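Local coordinates for agmatinase (Burkholderia thailandensis, PDB 4DZ4), which probably hydrolyses agmatine to putrescine and urea with a pair of manganese ions, as a member of the arginase family, at residues Y184-V187 and L191-P194; N213-A218 and L229-S234; W219-G224 and S268-A273; F245-L250 and E299-A304; I274-G279 and A309-C314. One frame throughout, in Å; residues are numbered along the deposited sequence.

Contact 1: residues Y184-V187 and L191-P194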
# COMPACT_ATOMS: atom_id res chain seq x y z
N TYR B 184 22.61 4.57 -27.39
CA TYR B 184 23.90 5.07 -27.84
C TYR B 184 24.62 3.93 -28.59
O TYR B 184 25.13 4.13 -29.69
CB TYR B 184 24.74 5.56 -26.66
CG TYR B 184 26.15 6.01 -26.98
CD1 TYR B 184 26.41 7.32 -27.45
CD2 TYR B 184 27.24 5.14 -26.80
CE1 TYR B 184 27.72 7.72 -27.71
CE2 TYR B 184 28.54 5.54 -27.09
CZ TYR B 184 28.77 6.82 -27.54
OH TYR B 184 30.06 7.21 -27.78
N LYS B 185 24.65 2.74 -27.97
CA LYS B 185 25.33 1.61 -28.61
C LYS B 185 24.63 1.23 -29.92
O LYS B 185 25.30 0.97 -30.91
CB LYS B 185 25.40 0.42 -27.64
CG LYS B 185 26.14 0.80 -26.35
CD LYS B 185 26.12 -0.36 -25.35
CE LYS B 185 26.71 0.08 -24.01
NZ LYS B 185 26.60 -1.09 -23.06
N ALA B 186 23.30 1.22 -29.92
CA ALA B 186 22.51 0.90 -31.12
C ALA B 186 22.83 1.87 -32.27
O ALA B 186 22.99 1.45 -33.41
CB ALA B 186 21.02 0.90 -30.82
N VAL B 187 22.97 3.17 -31.97
CA VAL B 187 23.36 4.14 -32.99
C VAL B 187 24.80 3.92 -33.48
O VAL B 187 25.07 3.90 -34.69
CB VAL B 187 23.18 5.60 -32.55
CG1 VAL B 187 23.86 6.55 -33.55
CG2 VAL B 187 21.70 5.92 -32.42
N LEU B 191 22.55 0.16 -36.00
CA LEU B 191 21.29 -0.60 -35.93
C LEU B 191 20.10 0.26 -36.25
O LEU B 191 19.10 -0.24 -36.78
CB LEU B 191 21.08 -1.24 -34.55
CG LEU B 191 22.10 -2.31 -34.16
CD1 LEU B 191 21.78 -2.84 -32.77
CD2 LEU B 191 22.12 -3.45 -35.18
N ILE B 192 20.18 1.53 -35.88
CA ILE B 192 19.07 2.45 -36.10
C ILE B 192 19.54 3.72 -36.79
O ILE B 192 20.67 4.14 -36.61
CB ILE B 192 18.31 2.80 -34.81
CG1 ILE B 192 19.22 3.52 -33.82
CG2 ILE B 192 17.66 1.54 -34.21
CD1 ILE B 192 18.59 3.71 -32.44
N ASP B 193 18.66 4.31 -37.59
CA ASP B 193 18.99 5.49 -38.38
C ASP B 193 18.43 6.69 -37.64
O ASP B 193 17.20 6.86 -37.61
CB ASP B 193 18.34 5.38 -39.75
CG ASP B 193 18.55 6.62 -40.61
OD1 ASP B 193 19.10 7.63 -40.15
OD2 ASP B 193 18.16 6.59 -41.79
N PRO B 194 19.31 7.54 -37.09
CA PRO B 194 18.77 8.63 -36.25
C PRO B 194 17.86 9.60 -36.98
O PRO B 194 16.83 9.98 -36.42
CB PRO B 194 20.02 9.35 -35.72
CG PRO B 194 21.13 8.35 -35.88
CD PRO B 194 20.79 7.55 -37.11
O HOH W 1 23.32 4.58 -37.08
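Val187 and Ile192 interlock where the chain leaves helix 182-188 and heads for strand 198-202. The CG1 arm of Ile192 reaches back to the helix, and its CG1 lies 3.7 Å from Val187 CG2, the two side chains crossing at about a right angle. That arm can return because Ile192 CG1 stands between its own backbone N and carbonyl carbon (chi1 63°); its CD1 then drops into the shallow hollow between Val187 CG2 and Ala186 CB, 4.1 Å from the latter. The other Val187 branch serves a second neighbour: CG1 meets the ring of Pro194 at CG, 4.0 Å away. Leu191 turns the other way along the helix, bringing CD1 to 4.3 Å from Ala186 CB while its body is held against Tyr143, Ile147 and Ala150 of helix 142-153. Two polar links tie the backbones together. Leu191 N donates to Ala186 O over 2.9 Å, and a water donates to both Val187 O and Ile192 O, linking the two carbonyls. Leu191 and Asp193 also bond to the backbone of Leu157. This is the return half of a beta-alpha-beta crossover, strand 158-162 to helix 182-188 to strand 198-202, in the parallel alpha/beta fold of the arginase family.

Contact 2: residues N213-A218 and L229-S234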
# COMPACT_ATOMS: atom_id res chain seq x y z
N ASN B 213 15.35 12.56 -33.98
CA ASN B 213 14.25 13.54 -33.83
C ASN B 213 13.60 13.40 -32.46
O ASN B 213 13.26 12.28 -32.06
CB ASN B 213 13.22 13.34 -34.91
CG ASN B 213 13.82 13.48 -36.29
OD1 ASN B 213 14.14 14.58 -36.71
ND2 ASN B 213 14.02 12.36 -36.98
N VAL B 214 13.42 14.52 -31.75
CA VAL B 214 12.86 14.47 -30.37
C VAL B 214 11.58 15.31 -30.34
O VAL B 214 11.60 16.49 -30.74
CB VAL B 214 13.86 15.02 -29.33
CG1 VAL B 214 13.23 15.15 -27.94
CG2 VAL B 214 15.10 14.11 -29.24
N LEU B 215 10.49 14.69 -29.90
CA LEU B 215 9.23 15.37 -29.67
C LEU B 215 9.05 15.29 -28.15
O LEU B 215 8.60 14.27 -27.63
CB LEU B 215 8.07 14.71 -30.43
CG LEU B 215 8.25 14.50 -31.94
CD1 LEU B 215 7.05 13.80 -32.57
CD2 LEU B 215 8.51 15.86 -32.61
N ASP B 216 9.45 16.35 -27.44
CA ASP B 216 9.48 16.24 -25.99
C ASP B 216 8.07 16.27 -25.39
O ASP B 216 7.08 16.53 -26.10
CB ASP B 216 10.49 17.23 -25.34
CG ASP B 216 10.09 18.70 -25.43
OD1 ASP B 216 8.96 19.06 -25.85
OD2 ASP B 216 10.96 19.53 -25.07
N ALA B 217 7.95 15.90 -24.11
CA ALA B 217 6.64 15.92 -23.46
C ALA B 217 5.91 17.26 -23.68
O ALA B 217 4.73 17.26 -24.04
CB ALA B 217 6.77 15.59 -21.97
N ALA B 218 6.60 18.38 -23.49
CA ALA B 218 5.96 19.69 -23.68
C ALA B 218 5.42 19.85 -25.10
O ALA B 218 4.35 20.42 -25.31
CB ALA B 218 6.92 20.83 -23.38
N LEU B 229 1.41 12.06 -33.98
CA LEU B 229 1.26 10.90 -34.82
C LEU B 229 1.69 11.22 -36.26
O LEU B 229 2.37 10.43 -36.90
CB LEU B 229 -0.21 10.48 -34.74
CG LEU B 229 -0.85 9.58 -35.75
CD1 LEU B 229 -0.06 8.27 -35.72
CD2 LEU B 229 -2.26 9.39 -35.23
N GLU B 230 1.29 12.39 -36.75
CA GLU B 230 1.62 12.76 -38.13
C GLU B 230 3.11 13.04 -38.31
O GLU B 230 3.70 12.69 -39.35
CB GLU B 230 0.72 13.91 -38.62
CG GLU B 230 -0.74 13.45 -38.74
CD GLU B 230 -1.71 14.56 -39.12
OE1 GLU B 230 -1.28 15.73 -39.24
OE2 GLU B 230 -2.92 14.27 -39.30
N ARG B 231 3.74 13.62 -37.29
CA ARG B 231 5.18 13.85 -37.32
C ARG B 231 5.96 12.51 -37.32
O ARG B 231 6.93 12.36 -38.07
CB ARG B 231 5.64 14.77 -36.17
CG ARG B 231 7.14 15.09 -36.16
CD ARG B 231 7.61 15.87 -37.39
NE ARG B 231 7.01 17.19 -37.44
CZ ARG B 231 7.46 18.25 -36.76
NH1 ARG B 231 8.55 18.15 -36.01
NH2 ARG B 231 6.83 19.42 -36.86
N ILE B 232 5.53 11.55 -36.49
CA ILE B 232 6.10 10.18 -36.51
C ILE B 232 6.03 9.55 -37.91
O ILE B 232 7.04 9.08 -38.43
CB ILE B 232 5.43 9.24 -35.45
CG1 ILE B 232 5.72 9.75 -34.02
CG2 ILE B 232 5.85 7.79 -35.67
CD1 ILE B 232 4.85 9.15 -32.93
N GLU B 233 4.85 9.59 -38.52
CA GLU B 233 4.67 9.02 -39.86
C GLU B 233 5.60 9.67 -40.87
O GLU B 233 6.20 8.99 -41.72
CB GLU B 233 3.23 9.22 -40.32
CG GLU B 233 2.21 8.41 -39.54
CD GLU B 233 0.83 8.61 -40.11
OE1 GLU B 233 0.25 9.70 -39.92
OE2 GLU B 233 0.33 7.69 -40.79
N SER B 234 5.74 10.98 -40.76
CA SER B 234 6.58 11.76 -41.65
C SER B 234 8.06 11.36 -41.53
O SER B 234 8.78 11.26 -42.52
CB SER B 234 6.44 13.25 -41.37
OG SER B 234 7.12 13.97 -42.37
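Leu215 on strand 213-216 meets Arg231 of helix 225-236 with both methyls, the two side chains passing at a slant. CD1 of Leu215 rests 3.8 Å from Arg231 CG, and CD2 of the same leucine comes within 3.9 Å of that carbon, so the fork of the leucine straddles the arginine methylene. The arginine starts out with CG anti to the backbone N (chi1 -178°), which sends it toward the strand, and then bends at both chi2 and chi3. The bends fold the chain over the leucine, leaving NH1 of Arg231 4.1 Å from Leu215 CD2; the guanidinium meets that methyl obliquely. Ile232 approaches the leucine from further along the helix, its CG1 standing 4.5 Å from Leu215 CD1, a lighter touch made beside the arginine. Thr228 of the same helix and Val198 of the adjoining strand pack on Leu215 as well, so the residue fills the layer between sheet edge and helix. Just beyond it Asp216 takes the N-cap position of helix 217-223, with OD1 accepting from Trp219 N, while its OD2 bonds to Tyr86 OH of a neighbouring subunit. No hydrogen bond joins the two segments: the arginine contributes mainly its aliphatic part to a buried leucine, and its guanidinium end packs beside the Trp219 ring, so the contact rests on van der Waals packing.

Contact 3: residues W219-G224 and S268-A273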
# COMPACT_ATOMS: atom_id res chain seq x y z
N TRP B 219 6.16 19.31 -26.06
CA TRP B 219 5.78 19.43 -27.47
C TRP B 219 4.50 18.66 -27.71
O TRP B 219 3.58 19.15 -28.39
CB TRP B 219 6.93 18.95 -28.35
CG TRP B 219 6.73 19.27 -29.82
CD1 TRP B 219 7.31 20.31 -30.55
CD2 TRP B 219 5.93 18.50 -30.79
NE1 TRP B 219 6.91 20.25 -31.88
CE2 TRP B 219 6.07 19.20 -32.08
CE3 TRP B 219 5.12 17.38 -30.72
CZ2 TRP B 219 5.44 18.74 -33.24
CZ3 TRP B 219 4.49 16.94 -31.89
CH2 TRP B 219 4.63 17.61 -33.11
N VAL B 220 4.40 17.47 -27.13
CA VAL B 220 3.23 16.64 -27.29
C VAL B 220 2.03 17.33 -26.64
O VAL B 220 0.95 17.36 -27.23
CB VAL B 220 3.42 15.22 -26.73
CG1 VAL B 220 2.13 14.41 -26.81
CG2 VAL B 220 4.54 14.53 -27.50
N HIS B 221 2.22 17.90 -25.46
CA HIS B 221 1.14 18.59 -24.76
C HIS B 221 0.67 19.78 -25.57
O HIS B 221 -0.53 20.05 -25.63
CB HIS B 221 1.61 19.04 -23.38
CG HIS B 221 1.81 17.90 -22.40
ND1 HIS B 221 0.89 16.92 -22.23
CD2 HIS B 221 2.85 17.63 -21.52
CE1 HIS B 221 1.33 16.06 -21.29
NE2 HIS B 221 2.53 16.50 -20.85
N GLU B 222 1.61 20.51 -26.15
CA GLU B 222 1.30 21.71 -26.92
C GLU B 222 0.57 21.40 -28.24
O GLU B 222 -0.38 22.10 -28.61
CB GLU B 222 2.58 22.50 -27.22
CG GLU B 222 2.40 23.66 -28.21
CD GLU B 222 1.56 24.80 -27.66
OE1 GLU B 222 1.16 24.77 -26.46
OE2 GLU B 222 1.28 25.76 -28.43
N HIS B 223 1.03 20.38 -28.96
CA HIS B 223 0.59 20.14 -30.33
C HIS B 223 -0.46 19.08 -30.46
O HIS B 223 -1.23 19.09 -31.42
CB HIS B 223 1.80 19.83 -31.21
CG HIS B 223 2.73 21.00 -31.37
ND1 HIS B 223 3.83 21.17 -30.61
CD2 HIS B 223 2.67 22.11 -32.22
CE1 HIS B 223 4.45 22.32 -30.95
NE2 HIS B 223 3.75 22.88 -31.95
N GLY B 224 -0.48 18.15 -29.51
CA GLY B 224 -1.55 17.15 -29.44
C GLY B 224 -1.20 15.85 -30.13
O GLY B 224 -0.20 15.76 -30.84
N SER B 268 -2.35 8.31 -20.46
CA SER B 268 -2.57 7.10 -21.27
C SER B 268 -3.47 7.45 -22.49
O SER B 268 -3.29 6.85 -23.56
CB SER B 268 -3.14 5.94 -20.44
OG SER B 268 -4.32 6.38 -19.79
N ALA B 269 -4.41 8.40 -22.32
CA ALA B 269 -5.25 8.82 -23.44
C ALA B 269 -4.40 9.33 -24.61
O ALA B 269 -4.64 8.95 -25.78
CB ALA B 269 -6.26 9.88 -23.01
N GLN B 270 -3.46 10.21 -24.31
CA GLN B 270 -2.56 10.73 -25.37
C GLN B 270 -1.74 9.62 -26.02
O GLN B 270 -1.66 9.53 -27.25
CB GLN B 270 -1.58 11.79 -24.84
CG GLN B 270 -2.17 13.12 -24.41
CD GLN B 270 -1.15 13.98 -23.66
OE1 GLN B 270 -0.55 13.55 -22.65
NE2 GLN B 270 -0.91 15.19 -24.16
N ALA B 271 -1.11 8.79 -25.20
CA ALA B 271 -0.27 7.72 -25.74
C ALA B 271 -1.07 6.76 -26.63
O ALA B 271 -0.60 6.35 -27.70
CB ALA B 271 0.44 6.97 -24.60
N LEU B 272 -2.24 6.36 -26.15
CA LEU B 272 -3.02 5.37 -26.88
C LEU B 272 -3.55 5.98 -28.19
O LEU B 272 -3.65 5.29 -29.21
CB LEU B 272 -4.15 4.81 -26.01
CG LEU B 272 -3.64 3.96 -24.82
CD1 LEU B 272 -4.84 3.58 -23.97
CD2 LEU B 272 -2.88 2.69 -25.28
N ALA B 273 -3.91 7.27 -28.14
CA ALA B 273 -4.40 7.96 -29.35
C ALA B 273 -3.30 7.94 -30.42
O ALA B 273 -3.58 7.75 -31.61
CB ALA B 273 -4.78 9.40 -29.02
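His221 and Gln270 join two helices of the arginase alpha/beta fold, helix 217-223 and helix 268-276, through one side-chain hydrogen bond. The polar part comes first. Gln270 NE2 donates to His221 ND1 over 3.2 Å with an N-H...N angle of 162°. The bond leaves the glutamine nearly in its amide plane but reaches the imidazole tilted 28° from the ring plane, although the two planes themselves lie only 20° apart. Because ND1 accepts here, the imidazole proton would be expected on NE2 if the ring is neutral, in keeping with the weak hydrogen bond from His221 NE2 to Gly264 O. The amide's rotation is fixed from its other end too, since Gln270 OE1 accepts from the backbone N of Ser267. The glutamine spans the distance with its chain extended beyond CG.

Van der Waals contact is slight: a valine methyl, Val220 CG1, lies 4.1 Å from the amide nitrogen Gln270 NE2, so the valine flanks the amide next to its bond with the histidine. His221 also packs on Ala269 of a neighbouring subunit, placing this pair near a subunit interface.

Within helix 217-223, ring packing and hydrogen bonding meet. His223 ND1 sits 3.2 Å above the Trp219 ring plane, over its centre, and the same nitrogen donates to Trp219 O at 3.0 Å. That carbonyl also takes the His223 backbone N, the two donors arriving from opposite faces of its plane.

Contact 4: residues F245-L250 and E299-A304. With MN (manganese (II) ion), chain Q; MN (manganese (II) ion), chain P; EDO (1,2-ethanediol), chain V.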
# COMPACT_ATOMS: atom_id res chain seq x y z
N PHE B 245 8.22 0.99 -26.31
CA PHE B 245 7.42 1.83 -25.41
C PHE B 245 7.86 1.64 -23.97
O PHE B 245 7.55 0.61 -23.35
CB PHE B 245 5.93 1.53 -25.55
CG PHE B 245 5.04 2.62 -25.03
CD1 PHE B 245 4.96 2.86 -23.66
CD2 PHE B 245 4.31 3.44 -25.92
CE1 PHE B 245 4.17 3.90 -23.15
CE2 PHE B 245 3.49 4.46 -25.42
CZ PHE B 245 3.42 4.69 -24.03
N ASP B 246 8.56 2.64 -23.43
CA ASP B 246 8.94 2.65 -22.01
C ASP B 246 7.76 3.28 -21.28
O ASP B 246 7.40 4.40 -21.57
CB ASP B 246 10.26 3.43 -21.85
CG ASP B 246 10.75 3.57 -20.37
OD1 ASP B 246 9.95 3.34 -19.43
OD2 ASP B 246 11.93 3.93 -20.17
N ILE B 247 7.11 2.52 -20.39
CA ILE B 247 5.92 3.00 -19.67
C ILE B 247 6.15 4.33 -18.93
O ILE B 247 5.20 5.09 -18.71
CB ILE B 247 5.35 1.89 -18.75
CG1 ILE B 247 3.81 2.07 -18.55
CG2 ILE B 247 6.16 1.81 -17.43
CD1 ILE B 247 2.96 2.02 -19.80
N ASP B 248 7.41 4.66 -18.61
CA ASP B 248 7.70 5.95 -17.97
C ASP B 248 7.56 7.16 -18.91
O ASP B 248 7.71 8.30 -18.48
CB ASP B 248 9.05 5.93 -17.19
CG ASP B 248 10.31 6.06 -18.09
OD1 ASP B 248 11.38 5.64 -17.58
OD2 ASP B 248 10.26 6.53 -19.25
N CYS B 249 7.25 6.89 -20.18
CA CYS B 249 6.75 7.95 -21.08
C CYS B 249 5.50 8.62 -20.41
O CYS B 249 5.34 9.85 -20.43
CB CYS B 249 6.32 7.33 -22.42
SG CYS B 249 5.71 8.57 -23.58
N LEU B 250 4.67 7.80 -19.78
CA LEU B 250 3.47 8.30 -19.12
C LEU B 250 3.87 9.04 -17.84
O LEU B 250 4.86 8.68 -17.20
CB LEU B 250 2.51 7.14 -18.78
CG LEU B 250 2.12 6.28 -19.98
CD1 LEU B 250 1.12 5.19 -19.57
CD2 LEU B 250 1.53 7.14 -21.10
N GLU B 299 -2.51 -1.82 -10.02
CA GLU B 299 -2.13 -2.29 -11.35
C GLU B 299 -2.28 -1.26 -12.46
O GLU B 299 -2.22 -1.63 -13.64
CB GLU B 299 -2.95 -3.52 -11.76
CG GLU B 299 -2.89 -4.70 -10.81
CD GLU B 299 -3.69 -5.84 -11.37
OE1 GLU B 299 -4.94 -5.71 -11.49
OE2 GLU B 299 -3.07 -6.85 -11.76
N ILE B 300 -2.47 0.02 -12.11
CA ILE B 300 -2.79 0.98 -13.19
C ILE B 300 -1.66 1.08 -14.24
O ILE B 300 -1.93 1.32 -15.43
CB ILE B 300 -3.25 2.35 -12.67
CG1 ILE B 300 -2.06 3.17 -12.08
CG2 ILE B 300 -4.47 2.19 -11.72
CD1 ILE B 300 -2.41 4.61 -11.73
N THR B 301 -0.41 0.91 -13.80
CA THR B 301 0.72 0.99 -14.74
C THR B 301 0.71 -0.18 -15.70
O THR B 301 0.83 -0.02 -16.93
CB THR B 301 2.06 1.00 -14.02
OG1 THR B 301 2.05 2.02 -13.01
CG2 THR B 301 3.21 1.29 -15.02
N ALA B 302 0.56 -1.36 -15.11
CA ALA B 302 0.48 -2.59 -15.90
C ALA B 302 -0.73 -2.59 -16.85
O ALA B 302 -0.62 -3.11 -17.97
CB ALA B 302 0.47 -3.81 -14.98
N ILE B 303 -1.86 -2.02 -16.39
CA ILE B 303 -3.06 -1.92 -17.21
C ILE B 303 -2.75 -1.03 -18.43
O ILE B 303 -3.04 -1.42 -19.57
CB ILE B 303 -4.26 -1.37 -16.39
CG1 ILE B 303 -4.77 -2.47 -15.44
CG2 ILE B 303 -5.37 -0.93 -17.36
CD1 ILE B 303 -5.69 -1.95 -14.36
N ALA B 304 -2.12 0.11 -18.19
CA ALA B 304 -1.78 0.98 -19.32
C ALA B 304 -0.84 0.25 -20.31
O ALA B 304 -1.03 0.35 -21.53
CB ALA B 304 -1.20 2.30 -18.85
MN MN Q . 12.64 5.80 -19.35
MN MN P . 14.16 3.89 -21.45
C1 EDO V . -6.71 -8.17 -9.64
O1 EDO V . -6.49 -6.75 -9.60
C2 EDO V . -5.41 -8.91 -9.97
O2 EDO V . -5.06 -8.76 -11.37
O HOH W 2 14.49 5.05 -19.93
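Ile247 packs closely against Thr301, its CG1 lying 3.7 Å from Thr301 CG2. With OG1 beside the backbone N (chi1 -52°), the threonine's methyl CG2 is left anti to it and meets both CG1 and CG2 of Ile247. Its hydroxyl is used separately, bonded to Asp296 OD1 and Gly257 N. One helical turn on, Ala304 offers CB to Leu250 CD1 at 3.8 Å, while Ile247 CD1 stands rather further off, 4.3 Å from the same CB. This wholly buried, apolar seam carries no hydrogen bond between the segments. At the start of helix 300-323, turned from the seam, the character changes: Glu299, at the N-cap position, reaches a 1,2-ethanediol, probably from the crystallisation liquor, and forms a salt bridge with Arg63 of a neighbouring subunit. Behind the isoleucine, Asp246 and Asp248 face the opposite way. Asp246 OD2 bridges the two manganese ions, at 2.2 and 2.6 Å, and Asp248 binds one of them through both oxygens. In an Asx turn Asp248 N donates to Asp246 OD1 over 3.0 Å, from above the carboxylate plane, holding that carboxylate to the backbone. With His139, Asp163, His165 and Asp167 they complete the binuclear manganese centre characteristic of the arginase family.

Contact 5: residues I274-G279 and A309-C314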
# COMPACT_ATOMS: atom_id res chain seq x y z
N ILE B 274 -2.05 8.14 -29.99
CA ILE B 274 -0.90 8.08 -30.91
C ILE B 274 -0.69 6.66 -31.44
O ILE B 274 -0.67 6.45 -32.66
CB ILE B 274 0.39 8.63 -30.26
CG1 ILE B 274 0.21 10.11 -29.89
CG2 ILE B 274 1.59 8.47 -31.20
CD1 ILE B 274 1.25 10.59 -28.88
N VAL B 275 -0.57 5.68 -30.55
CA VAL B 275 -0.30 4.29 -30.96
C VAL B 275 -1.38 3.76 -31.89
O VAL B 275 -1.08 3.16 -32.94
CB VAL B 275 -0.08 3.36 -29.75
CG1 VAL B 275 0.03 1.89 -30.20
CG2 VAL B 275 1.21 3.78 -29.05
N ARG B 276 -2.63 4.06 -31.56
CA ARG B 276 -3.75 3.59 -32.37
C ARG B 276 -3.75 4.13 -33.79
O ARG B 276 -4.36 3.52 -34.68
CB ARG B 276 -5.07 3.90 -31.70
CG ARG B 276 -5.34 3.02 -30.47
CD ARG B 276 -6.56 3.54 -29.74
NE ARG B 276 -6.70 2.90 -28.41
CZ ARG B 276 -7.55 3.36 -27.49
NH1 ARG B 276 -8.30 4.43 -27.75
NH2 ARG B 276 -7.65 2.76 -26.31
N GLY B 277 -3.07 5.25 -34.01
CA GLY B 277 -3.08 5.89 -35.33
C GLY B 277 -1.92 5.46 -36.24
O GLY B 277 -1.77 6.00 -37.35
N LEU B 278 -1.09 4.53 -35.76
CA LEU B 278 0.16 4.19 -36.45
C LEU B 278 0.02 3.08 -37.51
O LEU B 278 1.01 2.46 -37.88
CB LEU B 278 1.24 3.81 -35.44
CG LEU B 278 1.80 5.02 -34.70
CD1 LEU B 278 2.76 4.53 -33.65
CD2 LEU B 278 2.46 6.03 -35.62
N GLY B 279 -1.19 2.87 -38.00
CA GLY B 279 -1.47 1.85 -39.02
C GLY B 279 -0.71 1.95 -40.34
O GLY B 279 -0.58 0.94 -41.04
N ALA B 309 0.08 -2.77 -25.59
CA ALA B 309 0.38 -4.06 -26.23
C ALA B 309 -0.83 -4.51 -27.04
O ALA B 309 -0.68 -5.01 -28.16
CB ALA B 309 0.75 -5.11 -25.17
N CYS B 310 -2.02 -4.28 -26.51
CA CYS B 310 -3.24 -4.71 -27.19
C CYS B 310 -3.40 -3.91 -28.49
O CYS B 310 -3.66 -4.48 -29.57
CB CYS B 310 -4.46 -4.52 -26.27
SG CYS B 310 -6.06 -4.79 -27.11
N ASP B 311 -3.18 -2.61 -28.41
CA ASP B 311 -3.26 -1.79 -29.62
C ASP B 311 -2.21 -2.14 -30.67
O ASP B 311 -2.52 -2.09 -31.86
CB ASP B 311 -3.26 -0.30 -29.25
CG ASP B 311 -4.60 0.12 -28.63
OD1 ASP B 311 -5.64 -0.44 -29.03
OD2 ASP B 311 -4.62 1.03 -27.77
N LEU B 312 -1.00 -2.52 -30.24
CA LEU B 312 0.01 -3.03 -31.17
C LEU B 312 -0.48 -4.30 -31.90
O LEU B 312 -0.33 -4.41 -33.12
CB LEU B 312 1.36 -3.28 -30.45
CG LEU B 312 2.03 -1.98 -29.96
CD1 LEU B 312 3.11 -2.28 -28.95
CD2 LEU B 312 2.60 -1.20 -31.16
N LEU B 313 -1.08 -5.24 -31.16
CA LEU B 313 -1.69 -6.41 -31.81
C LEU B 313 -2.75 -6.00 -32.85
O LEU B 313 -2.81 -6.58 -33.92
CB LEU B 313 -2.34 -7.38 -30.81
CG LEU B 313 -1.30 -7.99 -29.85
CD1 LEU B 313 -1.98 -8.90 -28.83
CD2 LEU B 313 -0.28 -8.78 -30.64
N CYS B 314 -3.56 -5.01 -32.51
CA CYS B 314 -4.63 -4.61 -33.41
C CYS B 314 -4.08 -3.99 -34.67
O CYS B 314 -4.63 -4.20 -35.75
CB CYS B 314 -5.61 -3.68 -32.66
SG CYS B 314 -6.61 -4.54 -31.43
O HOH W 3 -6.21 0.31 -25.70
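Arg276 and Asp311 form a salt bridge between helix 268-276 and helix 300-323. Arg276 NE donates to Asp311 OD2 over 2.9 Å with an N-H...O angle of 160°. The bond lies near the guanidinium plane, at its edge, but meets OD2 from above the carboxylate plane, for the two flat groups are turned 86° against each other. An extended run from CG to NE carries the arginine past the acid, with Arg276 CG 3.4 Å from Asp311 OD2. A water completes the link, accepting from Arg276 NH2 at 2.9 Å and donating to Asp311 OD2, which therefore receives two hydrogen bonds. These two helices follow successive strands of the parallel sheet in the arginase alpha/beta fold and lie together against it. The remaining carboxylate oxygen, OD1, accepts from the indole NE1 of Trp88, so both oxygens of this buried acid have donors; three such bonds would tend to stabilise its anionic form. Alongside the polar group, Val275 CG1 fits between the Asp311 CB and Leu312 CD2, each 4.1 Å away. Leu312, crossing the valine at about a right angle, continues inward to Leu133 and Leu243 on the sheet.

All five contacts belong to one alpha/beta domain built on a parallel sheet. Contact 1 comes first in sequence and lies apart, its centre about 18 Å from that of contact 2, though Pro194 and Asn213 still touch. Contacts 2 and 3 share helix 217-223, with centres about 10 Å apart and alternating segments. Helix 268-276 then runs from contact 3 into contact 5, and helix 300-323 serves both contacts 4 and 5. Ala271 packs on Leu250 and Phe245, joining contact 3 to contact 4, while Leu229 and Ile232 of contact 2 meet Ile274. Contacts 2 to 5 thus form a connected set of helices around strand 240-246, whose end carries manganese ligands, and contacts 3 and 4 extend it to a neighbouring subunit.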